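Local coordinates for dihydropteroate synthase (Anaplasma phagocytophilum, PDB 6UCZ), which probably catalyses the condensation of 6-hydroxymethyl-7,8-dihydropterin diphosphate with p-aminobenzoate to give dihydropteroate, a step of folate biosynthesis, at residues A[176-181]-A[217-222]. Numbering follows the deposited sequence.
Sequences QLLNEI and SWYIAK
With CG1 anti to the carbonyl carbon and beside the backbone N, and chi2 at -57°, the CG1 arm of Ile-220 bends so that CD1 reaches across to helix 174-194, although the CB of this residue is not aimed at that helix. Leu-178 answers with CG anti to its backbone nitrogen (chi1 -173°), and its CD1 lies 3.7 Å from Ile-220 CD1, the two side chains crossing at a slant. Ile-220 CD1 also sits 3.9 Å from Leu-178 CB. Ile-181 arrives tip to tip, CD1 to Ile-220 CD1 at 3.9 Å, and Leu-177 CD2 completes the set more loosely at 4.3 Å. One isoleucine methyl thus meets three residues spanning a single turn of the helix. In the TIM-barrel fold of dihydropteroate synthases, these helices follow the consecutive parallel strands 153-157 and 202-205; their local axes pass 10.5 Å apart at a crossing angle of -68°. No hydrogen bond joins the segments. Beside the isoleucine, Leu-178 CD2 approaches Tyr-219 CE1 at 4.3 Å, oblique to the ring; the Tyr-219 side chain also touches Pro-174 and Glu-175. Leu-177 packs against Phe-160 and Tyr-170 as well, and the Ile-220 side chain lies about 10 Å from the bound pterin-6-yl-methyl-monophosphate.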
# COMPACT_ATOMS: atom_id res chain seq x y z
N GLN A 176 -8.42 20.66 5.63
CA GLN A 176 -8.47 20.89 4.19
C GLN A 176 -7.62 19.87 3.44
O GLN A 176 -8.01 19.45 2.34
CB GLN A 176 -8.02 22.32 3.86
CG GLN A 176 -8.00 22.63 2.36
CD GLN A 176 -7.22 23.89 2.04
OE1 GLN A 176 -7.02 24.75 2.90
NE2 GLN A 176 -6.77 24.01 0.79
N LEU A 177 -6.50 19.44 4.02
CA LEU A 177 -5.72 18.37 3.39
C LEU A 177 -6.54 17.09 3.25
O LEU A 177 -6.50 16.42 2.20
CB LEU A 177 -4.44 18.09 4.19
CG LEU A 177 -3.71 16.81 3.76
CD1 LEU A 177 -3.13 16.92 2.34
CD2 LEU A 177 -2.60 16.48 4.73
N LEU A 178 -7.27 16.71 4.30
CA LEU A 178 -8.07 15.49 4.23
C LEU A 178 -9.17 15.61 3.18
O LEU A 178 -9.45 14.66 2.45
CB LEU A 178 -8.67 15.18 5.60
CG LEU A 178 -9.41 13.85 5.77
CD1 LEU A 178 -8.65 12.71 5.14
CD2 LEU A 178 -9.63 13.57 7.24
N ASN A 179 -9.80 16.79 3.10
CA ASN A 179 -10.80 17.03 2.07
C ASN A 179 -10.20 16.93 0.68
O ASN A 179 -10.84 16.42 -0.25
CB ASN A 179 -11.46 18.39 2.27
CG ASN A 179 -12.36 18.43 3.48
OD1 ASN A 179 -12.80 17.40 3.97
ND2 ASN A 179 -12.62 19.64 3.97
N GLU A 180 -8.98 17.44 0.50
CA GLU A 180 -8.32 17.36 -0.81
C GLU A 180 -7.99 15.92 -1.18
O GLU A 180 -8.15 15.51 -2.34
CB GLU A 180 -7.06 18.22 -0.83
CG GLU A 180 -7.29 19.72 -0.86
CD GLU A 180 -5.99 20.50 -0.95
OE1 GLU A 180 -4.94 19.86 -1.21
OE2 GLU A 180 -6.01 21.74 -0.77
N ILE A 181 -7.49 15.15 -0.21
CA ILE A 181 -7.17 13.75 -0.48
C ILE A 181 -8.42 13.01 -0.92
O ILE A 181 -8.40 12.23 -1.87
CB ILE A 181 -6.55 13.08 0.76
CG1 ILE A 181 -5.14 13.62 1.04
CG2 ILE A 181 -6.56 11.53 0.63
CD1 ILE A 181 -4.60 13.20 2.40
N SER A 217 0.52 13.56 8.53
CA SER A 217 0.32 12.11 8.44
C SER A 217 -0.35 11.56 9.69
O SER A 217 -1.19 10.67 9.61
CB SER A 217 1.64 11.40 8.19
OG SER A 217 2.09 11.64 6.86
N TRP A 218 0.02 12.08 10.87
CA TRP A 218 -0.68 11.67 12.09
C TRP A 218 -2.13 12.13 12.07
O TRP A 218 -3.03 11.38 12.49
CB TRP A 218 0.04 12.21 13.34
CG TRP A 218 1.25 11.40 13.66
CD1 TRP A 218 2.55 11.70 13.39
CD2 TRP A 218 1.25 10.11 14.28
NE1 TRP A 218 3.37 10.67 13.79
CE2 TRP A 218 2.60 9.68 14.34
CE3 TRP A 218 0.25 9.27 14.78
CZ2 TRP A 218 2.96 8.46 14.90
CZ3 TRP A 218 0.61 8.05 15.32
CH2 TRP A 218 1.95 7.65 15.38
N TYR A 219 -2.38 13.36 11.61
CA TYR A 219 -3.75 13.86 11.52
C TYR A 219 -4.62 12.94 10.67
O TYR A 219 -5.76 12.65 11.03
CB TYR A 219 -3.76 15.29 10.96
CG TYR A 219 -5.14 15.90 10.86
CD1 TYR A 219 -5.93 15.71 9.73
CD2 TYR A 219 -5.66 16.66 11.90
CE1 TYR A 219 -7.21 16.27 9.63
CE2 TYR A 219 -6.93 17.23 11.82
CZ TYR A 219 -7.69 17.03 10.69
OH TYR A 219 -8.95 17.60 10.61
N ILE A 220 -4.09 12.49 9.53
CA ILE A 220 -4.85 11.62 8.64
C ILE A 220 -5.13 10.28 9.32
O ILE A 220 -6.26 9.77 9.31
CB ILE A 220 -4.09 11.41 7.32
CG1 ILE A 220 -3.92 12.73 6.56
CG2 ILE A 220 -4.79 10.33 6.48
CD1 ILE A 220 -5.21 13.43 6.26
N ALA A 221 -4.09 9.67 9.89
CA ALA A 221 -4.27 8.41 10.61
C ALA A 221 -5.33 8.56 11.70
O ALA A 221 -6.25 7.74 11.81
CB ALA A 221 -2.93 7.96 11.21
N LYS A 222 -5.24 9.63 12.50
CA LYS A 222 -6.21 9.82 13.58
C LYS A 222 -7.62 9.92 13.04
O LYS A 222 -8.58 9.47 13.69
CB LYS A 222 -5.86 11.07 14.40
CG LYS A 222 -7.04 11.68 15.14
CD LYS A 222 -6.65 12.89 15.98
CE LYS A 222 -6.14 14.04 15.13
NZ LYS A 222 -5.92 15.29 15.94